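Local structure of esterase E25 (Uncultured bacterium, 4Q05) at residues S48-V53 and A341-H346; D253-T258 and H332-V337; T298-L303 and V326-A331. The protein probably hydrolyses ester bonds, as a dimeric bacterial member of the hormone-sensitive lipase family with an alpha/beta hydrolase fold. All blocks are in the same frame, centred on the assembly; numbering follows the deposited sequence. Where two conformers were deposited one is given.

Interaction 1 (S48-V53 and A341-H346)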
loop_
_atom_site.group_PDB
_atom_site.type_symbol
_atom_site.label_atom_id
_atom_site.label_comp_id
_atom_site.label_asym_id
_atom_site.label_seq_id
_atom_site.Cartn_x
_atom_site.Cartn_y
_atom_site.Cartn_z
ATOM N N SER A 48 17.136 -3.053 -3.846
ATOM C CA SER A 48 18.050 -2.520 -2.845
ATOM C C SER A 48 17.308 -1.743 -1.785
ATOM O O SER A 48 17.862 -1.431 -0.740
ATOM C CB SER A 48 19.086 -1.606 -3.493
ATOM O OG SER A 48 19.807 -2.325 -4.467
ATOM N N GLY A 49 16.045 -1.423 -2.055
ATOM C CA GLY A 49 15.243 -0.719 -1.075
ATOM C C GLY A 49 14.753 -1.622 0.038
ATOM O O GLY A 49 14.379 -1.149 1.109
ATOM N N ALA A 50 14.753 -2.926 -0.215
ATOM C CA ALA A 50 14.379 -3.901 0.792
ATOM C C ALA A 50 15.531 -4.113 1.783
ATOM O O ALA A 50 16.643 -3.637 1.563
ATOM C CB ALA A 50 13.997 -5.214 0.121
ATOM N N SER A 51 15.258 -4.811 2.879
ATOM C CA SER A 51 16.310 -5.202 3.813
ATOM C C SER A 51 17.336 -6.076 3.103
ATOM O O SER A 51 17.040 -6.692 2.078
ATOM C CB SER A 51 15.721 -6.006 4.972
ATOM O OG SER A 51 15.248 -7.263 4.499
ATOM N N ASP A 52 18.541 -6.151 3.651
ATOM C CA ASP A 52 19.529 -7.084 3.120
ATOM C C ASP A 52 18.993 -8.507 3.091
ATOM O O ASP A 52 19.173 -9.218 2.114
ATOM C CB ASP A 52 20.828 -7.010 3.921
ATOM C CG ASP A 52 21.520 -5.674 3.762
ATOM O OD1 ASP A 52 21.155 -4.935 2.815
ATOM O OD2 ASP A 52 22.414 -5.356 4.573
ATOM N N VAL A 53 18.318 -8.917 4.157
ATOM C CA VAL A 53 17.758 -10.266 4.214
ATOM C C VAL A 53 16.812 -10.523 3.034
ATOM O O VAL A 53 16.908 -11.547 2.358
ATOM C CB VAL A 53 17.009 -10.511 5.548
ATOM C CG1 VAL A 53 16.355 -11.887 5.561
ATOM C CG2 VAL A 53 17.958 -10.356 6.735
ATOM N N ALA A 341 13.900 -11.391 8.614
ATOM C CA ALA A 341 13.740 -10.226 7.749
ATOM C C ALA A 341 13.301 -9.025 8.582
ATOM O O ALA A 341 12.349 -9.117 9.357
ATOM C CB ALA A 341 12.732 -10.506 6.644
ATOM N N PRO A 342 14.005 -7.899 8.452
ATOM C CA PRO A 342 13.464 -6.723 9.143
ATOM C C PRO A 342 12.000 -6.457 8.798
ATOM O O PRO A 342 11.285 -5.983 9.665
ATOM C CB PRO A 342 14.375 -5.590 8.662
ATOM C CG PRO A 342 15.736 -6.291 8.523
ATOM C CD PRO A 342 15.396 -7.690 7.991
ATOM N N GLU A 343 11.569 -6.755 7.575
ATOM C CA GLU A 343 10.177 -6.522 7.176
ATOM C C GLU A 343 9.225 -7.310 8.061
ATOM O O GLU A 343 8.209 -6.810 8.522
ATOM C CB GLU A 343 9.955 -6.942 5.715
ATOM C CG GLU A 343 10.582 -5.998 4.690
ATOM C CD GLU A 343 12.057 -6.288 4.423
ATOM O OE1 GLU A 343 12.640 -7.173 5.089
ATOM O OE2 GLU A 343 12.640 -5.627 3.532
ATOM N N THR A 344 9.571 -8.566 8.272
ATOM C CA THR A 344 8.785 -9.472 9.090
ATOM C C THR A 344 8.809 -9.065 10.551
ATOM O O THR A 344 7.777 -9.056 11.226
ATOM C CB THR A 344 9.338 -10.902 8.928
ATOM O OG1 THR A 344 9.195 -11.287 7.560
ATOM C CG2 THR A 344 8.609 -11.885 9.820
ATOM N N GLN A 345 9.983 -8.713 11.059
ATOM C CA GLN A 345 10.082 -8.292 12.451
ATOM C C GLN A 345 9.255 -7.040 12.677
ATOM O O GLN A 345 8.582 -6.903 13.693
ATOM C CB GLN A 345 11.538 -8.030 12.841
ATOM C CG GLN A 345 12.412 -9.262 12.806
ATOM C CD GLN A 345 13.844 -8.938 13.137
ATOM O OE1 GLN A 345 14.261 -7.778 13.071
ATOM N NE2 GLN A 345 14.611 -9.954 13.501
ATOM N N HIS A 346 9.302 -6.124 11.720
ATOM C CA HIS A 346 8.535 -4.891 11.846
ATOM C C HIS A 346 7.039 -5.204 11.755
ATOM O O HIS A 346 6.235 -4.777 12.595
ATOM C CB HIS A 346 8.934 -3.922 10.737
ATOM C CG HIS A 346 8.052 -2.716 10.648
ATOM N ND1 HIS A 346 7.723 -1.952 11.744
ATOM C CD2 HIS A 346 7.443 -2.136 9.586
ATOM C CE1 HIS A 346 6.945 -0.951 11.363
ATOM N NE2 HIS A 346 6.762 -1.042 10.060
#
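Ser51 and Pro342 lie across from each other where two helices begin, their CA atoms 6.2 Å apart, and Val53 CA comes to 5.4 Å from Ala341 CA. Ser51 holds the N-cap position of helix 52-59 and Ala341 that of helix 342-358. The carboxylate of Glu343 grips Ser51 with both oxygens. OE2 takes the Ser51 backbone N-H at 2.8 Å in an almost straight bond (175°), on its syn side, while OE1 receives Ser51 OG at 2.7 Å through its syn lone pair. Two bonds from one residue fix the rotation of the carboxylate, which reaches Ser51 because the Glu343 chain bends at chi2 (84°). Beside this grip the Pro342 ring abuts Ser51, CD lying 3.5 Å from Ser51 CB. Val53 straddles the start of the other helix: CG1 meets Ala341 CB at 4.0 Å and CG2 rests on Pro342 CD. Ser51 OG also accepts the N-H of Leu54, the classical N-cap bond. In a capping box the N-cap N-H would go to the side chain three residues on. Here Leu54 holds that place and Glu343, from the first turn of helix 342-358, supplies the acceptor instead, a variation on the capping box.

Interaction 2 (D253-T258 and H332-V337)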
loop_
_atom_site.group_PDB
_atom_site.type_symbol
_atom_site.label_atom_id
_atom_site.label_comp_id
_atom_site.label_asym_id
_atom_site.label_seq_id
_atom_site.Cartn_x
_atom_site.Cartn_y
_atom_site.Cartn_z
ATOM N N ASP A 253 5.398 -12.392 -8.856
ATOM C CA ASP A 253 5.184 -12.974 -7.546
ATOM C C ASP A 253 5.829 -14.365 -7.565
ATOM O O ASP A 253 5.348 -15.258 -8.241
ATOM C CB ASP A 253 3.681 -13.066 -7.264
ATOM C CG ASP A 253 3.375 -13.614 -5.887
ATOM O OD1 ASP A 253 3.866 -14.720 -5.547
ATOM O OD2 ASP A 253 2.647 -12.927 -5.144
ATOM N N ARG A 254 6.913 -14.543 -6.823
ATOM C CA ARG A 254 7.694 -15.781 -6.909
ATOM C C ARG A 254 6.949 -16.978 -6.331
ATOM O O ARG A 254 7.352 -18.123 -6.538
ATOM C CB ARG A 254 9.030 -15.622 -6.191
ATOM C CG ARG A 254 8.886 -15.548 -4.680
ATOM C CD ARG A 254 10.099 -14.941 -4.003
ATOM N NE ARG A 254 9.927 -15.064 -2.563
ATOM C CZ ARG A 254 10.681 -15.819 -1.771
ATOM N NH1 ARG A 254 11.710 -16.489 -2.275
ATOM N NH2 ARG A 254 10.408 -15.885 -0.473
ATOM N N ASN A 255 5.864 -16.714 -5.608
ATOM C CA ASN A 255 5.133 -17.779 -4.952
ATOM C C ASN A 255 3.890 -18.231 -5.704
ATOM O O ASN A 255 3.759 -19.412 -6.017
ATOM C CB ASN A 255 4.815 -17.408 -3.503
ATOM C CG ASN A 255 6.059 -17.007 -2.734
ATOM O OD1 ASN A 255 6.098 -15.969 -2.068
ATOM N ND2 ASN A 255 7.102 -17.815 -2.853
ATOM N N LEU A 256 2.977 -17.305 -5.986
ATOM C CA LEU A 256 1.799 -17.626 -6.777
ATOM C C LEU A 256 2.126 -17.644 -8.272
ATOM O O LEU A 256 1.526 -18.408 -9.043
ATOM C CB LEU A 256 0.672 -16.634 -6.495
ATOM C CG LEU A 256 0.082 -16.668 -5.084
ATOM C CD1 LEU A 256 -1.027 -15.624 -4.927
ATOM C CD2 LEU A 256 -0.444 -18.069 -4.787
ATOM N N VAL A 257 3.090 -16.813 -8.658
ATOM C CA VAL A 257 3.531 -16.654 -10.049
ATOM C C VAL A 257 2.466 -16.116 -11.008
ATOM O O VAL A 257 2.678 -15.101 -11.665
ATOM C CB VAL A 257 4.120 -17.960 -10.652
ATOM C CG1 VAL A 257 4.711 -17.670 -12.008
ATOM C CG2 VAL A 257 5.190 -18.559 -9.748
ATOM N N THR A 258 1.341 -16.814 -11.114
ATOM C CA THR A 258 0.290 -16.424 -12.040
ATOM C C THR A 258 -1.062 -16.930 -11.555
ATOM O O THR A 258 -1.147 -17.931 -10.844
ATOM C CB THR A 258 0.569 -16.954 -13.471
ATOM O OG1 THR A 258 -0.442 -16.491 -14.367
ATOM C CG2 THR A 258 0.587 -18.479 -13.495
ATOM N N HIS A 332 3.426 -12.597 -2.402
ATOM C CA HIS A 332 2.382 -13.274 -1.632
ATOM C C HIS A 332 2.942 -14.103 -0.483
ATOM O O HIS A 332 3.599 -15.100 -0.720
ATOM C CB HIS A 332 1.613 -14.202 -2.562
ATOM C CG HIS A 332 0.540 -14.994 -1.892
ATOM N ND1 HIS A 332 -0.662 -14.440 -1.496
ATOM C CD2 HIS A 332 0.471 -16.311 -1.581
ATOM C CE1 HIS A 332 -1.421 -15.385 -0.969
ATOM N NE2 HIS A 332 -0.757 -16.528 -1.006
ATOM N N GLY A 333 2.668 -13.692 0.751
ATOM C CA GLY A 333 3.091 -14.443 1.922
ATOM C C GLY A 333 4.532 -14.260 2.369
ATOM O O GLY A 333 4.929 -14.849 3.367
ATOM N N ASP A 334 5.313 -13.441 1.656
ATOM C CA ASP A 334 6.738 -13.310 1.947
ATOM C C ASP A 334 7.017 -12.624 3.274
ATOM O O ASP A 334 8.165 -12.581 3.715
ATOM C CB ASP A 334 7.466 -12.544 0.836
ATOM C CG ASP A 334 7.850 -13.423 -0.324
ATOM O OD1 ASP A 334 7.814 -14.663 -0.162
ATOM O OD2 ASP A 334 8.200 -12.869 -1.395
ATOM N N TYR A 335 5.980 -12.063 3.893
ATOM C CA TYR A 335 6.143 -11.344 5.154
ATOM C C TYR A 335 6.259 -12.324 6.308
ATOM O O TYR A 335 6.530 -11.928 7.436
ATOM C CB TYR A 335 4.950 -10.415 5.398
ATOM C CG TYR A 335 3.630 -11.142 5.341
ATOM C CD1 TYR A 335 3.173 -11.876 6.431
ATOM C CD2 TYR A 335 2.849 -11.117 4.193
ATOM C CE1 TYR A 335 1.974 -12.561 6.383
ATOM C CE2 TYR A 335 1.646 -11.793 4.139
ATOM C CZ TYR A 335 1.215 -12.515 5.228
ATOM O OH TYR A 335 0.019 -13.191 5.171
ATOM N N ALA A 336 6.035 -13.604 6.027
ATOM C CA ALA A 336 6.025 -14.623 7.073
ATOM C C ALA A 336 6.798 -15.856 6.643
ATOM O O ALA A 336 6.399 -16.978 6.937
ATOM C CB ALA A 336 4.601 -15.000 7.427
ATOM N N VAL A 337 7.906 -15.643 5.946
ATOM C CA VAL A 337 8.695 -16.744 5.405
ATOM C C VAL A 337 10.082 -16.794 6.051
ATOM O O VAL A 337 10.664 -17.860 6.224
ATOM C CB VAL A 337 8.819 -16.633 3.872
ATOM C CG1 VAL A 337 10.051 -17.351 3.373
ATOM C CG2 VAL A 337 7.556 -17.182 3.201
#
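Asp253 OD2 accepts the backbone N-H of His332 at 2.9 Å, the donor standing above the carboxylate plane. Next to it Leu256 covers one face of the His332 imidazole: CD1 sits 3.6 Å from the ring centroid and 16° off its normal, a CH-pi contact. The third link is a salt bridge in which Arg254 grips Asp334 side-on. Arg254 NE binds Asp334 OD2 at 3.0 Å and Arg254 NH2 binds Asp334 OD1 at 2.9 Å, with a weak second bond from NE to OD1. The guanidinium and carboxylate planes stand 51° apart, so the fork is twisted; Val337 CG1 adds an apolar neighbour at the guanidinium edge. CG of His332 lies anti to the backbone N (chi1 178°), which carries the ring out against Leu256. The loop after strand 322-327 is where alpha/beta hydrolases bear the catalytic histidine, and His332, touching what is probably the nucleophile elbow around Ser206 and also Asp302, probably fills that role; its ND1 is bonded to Thr234 OG1. Behind this shell Asp253 folds its own loop: OD1 accepts the backbone N-H of Asn255, an Asx turn, and at 2.8 Å that of Leu256, an Asx motif, which sets Leu256 against the ring, while OD2 also takes Leu303 N. With an alanine here, the N-H groups of His332 and Leu303 would probably lose their shared acceptor and the turn beneath Leu256 its brace. Farther out, Asp334 OD2 accepts Ala331 N, and Arg254 packs on Trp37 of the second subunit.

Interaction 3 (T298-L303 and V326-A331). With NA (sodium ion), chain D.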
loop_
_atom_site.group_PDB
_atom_site.type_symbol
_atom_site.label_atom_id
_atom_site.label_comp_id
_atom_site.label_asym_id
_atom_site.label_seq_id
_atom_site.Cartn_x
_atom_site.Cartn_y
_atom_site.Cartn_z
ATOM N N THR A 298 0.832 -6.710 2.621
ATOM C CA THR A 298 1.101 -7.225 1.293
ATOM C C THR A 298 2.452 -6.620 0.864
ATOM O O THR A 298 3.202 -6.142 1.707
ATOM C CB THR A 298 -0.053 -6.875 0.315
ATOM O OG1 THR A 298 0.230 -7.371 -1.000
ATOM C CG2 THR A 298 -0.273 -5.364 0.255
ATOM N N GLY A 299 2.777 -6.653 -0.422
ATOM C CA GLY A 299 4.044 -6.095 -0.858
ATOM C C GLY A 299 4.017 -5.804 -2.336
ATOM O O GLY A 299 3.062 -6.167 -3.017
ATOM N N THR A 300 5.076 -5.172 -2.839
ATOM C CA THR A 300 5.090 -4.701 -4.213
ATOM C C THR A 300 5.024 -5.827 -5.234
ATOM O O THR A 300 4.588 -5.613 -6.354
ATOM C CB THR A 300 6.342 -3.856 -4.485
ATOM O OG1 THR A 300 7.489 -4.604 -4.080
ATOM C CG2 THR A 300 6.287 -2.542 -3.693
ATOM N N ARG A 301 5.463 -7.029 -4.869
ATOM C CA ARG A 301 5.490 -8.126 -5.838
ATOM C C ARG A 301 4.344 -9.118 -5.644
ATOM O O ARG A 301 4.285 -10.154 -6.298
ATOM C CB ARG A 301 6.838 -8.857 -5.779
ATOM C CG ARG A 301 8.013 -7.923 -6.018
ATOM C CD ARG A 301 9.324 -8.671 -6.248
ATOM N NE ARG A 301 10.399 -7.707 -6.466
ATOM C CZ ARG A 301 11.564 -7.995 -7.034
ATOM N NH1 ARG A 301 11.819 -9.233 -7.438
ATOM N NH2 ARG A 301 12.480 -7.040 -7.187
ATOM N N ASP A 302 3.427 -8.791 -4.747
ATOM C CA ASP A 302 2.338 -9.702 -4.417
ATOM C C ASP A 302 1.320 -9.743 -5.546
ATOM O O ASP A 302 0.822 -8.693 -5.971
ATOM C CB ASP A 302 1.659 -9.200 -3.153
ATOM C CG ASP A 302 0.775 -10.246 -2.481
ATOM O OD1 ASP A 302 0.399 -11.264 -3.114
ATOM O OD2 ASP A 302 0.451 -10.021 -1.299
ATOM N N LEU A 303 1.002 -10.946 -6.019
ATOM C CA LEU A 303 -0.059 -11.128 -7.004
ATOM C C LEU A 303 -1.389 -10.661 -6.424
ATOM O O LEU A 303 -2.291 -10.280 -7.173
ATOM C CB LEU A 303 -0.182 -12.600 -7.417
ATOM C CG LEU A 303 -0.883 -12.867 -8.750
ATOM C CD1 LEU A 303 0.057 -12.507 -9.896
ATOM C CD2 LEU A 303 -1.350 -14.337 -8.871
ATOM N N VAL A 326 2.565 -2.206 3.199
ATOM C CA VAL A 326 3.016 -2.738 1.917
ATOM C C VAL A 326 4.539 -2.703 1.926
ATOM O O VAL A 326 5.145 -1.644 2.058
ATOM C CB VAL A 326 2.507 -1.887 0.734
ATOM C CG1 VAL A 326 3.014 -2.451 -0.602
ATOM C CG2 VAL A 326 0.968 -1.805 0.751
ATOM N N TYR A 327 5.156 -3.863 1.784
ATOM C CA TYR A 327 6.606 -3.950 1.850
ATOM C C TYR A 327 7.234 -4.059 0.479
ATOM O O TYR A 327 6.885 -4.925 -0.302
ATOM C CB TYR A 327 7.032 -5.127 2.726
ATOM C CG TYR A 327 6.744 -4.846 4.177
ATOM C CD1 TYR A 327 7.661 -4.154 4.966
ATOM C CD2 TYR A 327 5.542 -5.228 4.745
ATOM C CE1 TYR A 327 7.391 -3.865 6.291
ATOM C CE2 TYR A 327 5.262 -4.944 6.062
ATOM C CZ TYR A 327 6.190 -4.259 6.830
ATOM O OH TYR A 327 5.899 -3.988 8.145
ATOM N N GLU A 328 8.171 -3.162 0.207
ATOM C CA GLU A 328 9.002 -3.243 -0.986
ATOM C C GLU A 328 9.598 -4.646 -1.115
ATOM O O GLU A 328 10.191 -5.152 -0.162
ATOM C CB GLU A 328 10.136 -2.221 -0.856
ATOM C CG GLU A 328 11.184 -2.261 -1.940
ATOM C CD GLU A 328 10.673 -1.689 -3.235
ATOM O OE1 GLU A 328 9.444 -1.466 -3.342
ATOM O OE2 GLU A 328 11.492 -1.470 -4.147
ATOM N N GLY A 329 9.445 -5.256 -2.292
ATOM C CA GLY A 329 10.047 -6.544 -2.605
ATOM C C GLY A 329 9.212 -7.760 -2.232
ATOM O O GLY A 329 9.440 -8.867 -2.727
ATOM N N ILE A 330 8.215 -7.561 -1.378
ATOM C CA ILE A 330 7.476 -8.698 -0.843
ATOM C C ILE A 330 6.374 -9.220 -1.760
ATOM O O ILE A 330 5.522 -8.450 -2.240
ATOM C CB ILE A 330 6.945 -8.389 0.568
ATOM C CG1 ILE A 330 8.057 -8.674 1.589
ATOM C CG2 ILE A 330 5.673 -9.185 0.878
ATOM C CD1 ILE A 330 7.572 -8.782 3.031
ATOM N N ALA A 331 6.412 -10.531 -2.006
ATOM C CA ALA A 331 5.383 -11.211 -2.781
ATOM C C ALA A 331 4.411 -11.901 -1.834
ATOM O O ALA A 331 4.564 -11.822 -0.622
ATOM C CB ALA A 331 6.011 -12.234 -3.724
HETATM NA NA NA D . 3.737 0.486 3.446
HETATM O O HOH W 1 2.351 -10.826 0.808
#
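Thr298 and Val326 lie side by side on one face of the sheet, pointing the same way, their CG2 methyls 3.8 Å apart. Beneath them Tyr327 N donates to Thr298 O and Thr300 N to Tyr327 O, the ladder of a parallel strand pair. Thr300 turns its hydroxyl between its own N and carbonyl carbon (chi1 52°), where OG1 receives the N-H of Gly329 at 2.7 Å; the methyl CG2, beside the backbone N, lies 3.4 Å from Glu328 OE1. Both polar ends continue into the second subunit, Thr300 OG1 meeting its Asp244 carboxylate and the Glu328 carboxylate its Asp244 N and Ser306 OG. Arg301 runs extended alongside the other chain, CD passing 3.5 Å from Gly329 O, to a salt bridge with the same Asp244 of the second subunit, while its backbone N binds Ile330 O at 3.0 Å.

The pair closes the beta-alpha-beta crossover formed by strand 294-299, helix 305-317 and strand 322-327, and the turn after strand 294-299 carries Asp302, probably the acid of the catalytic triad. Asp302 OD2 receives Thr298 OG1 at 2.7 Å, and a water donates both to this oxygen and to Ala331 O, bridging Asp302 to the residue just past the second turn. Ala331 CB packs 3.7 Å from Arg301 O. Gly299 permits the close approach, since a CB there would run into Ile330 O and Tyr327 O; Gly329, with positive phi, suits the third place of the type II turn from Tyr327 to Ile330. At the strand edge Val326 O binds a sodium ion at 2.9 Å, which His312 of the second subunit also ligates.

Interactions 2 and 3 lie closest, their centres about 8 Å apart, and share the probable active site: Asp302 comes from 298-303 and His332 from 332-337. The two segments meet there, His332 CA standing 3.2 Å from Asp302 OD1. Interaction 1 is more peripheral, its centre about 12 Å from that of interaction 3 and about 15 Å from that of interaction 2. It still touches both, through Thr344 OG1, 2.7 Å from Tyr335 O, and through Glu343 CG, 3.5 Å from Tyr327 CD1. Interactions 1 and 3 both touch the second subunit, and since interaction 3 includes Asp302, the probable active site lies close behind the dimer interface.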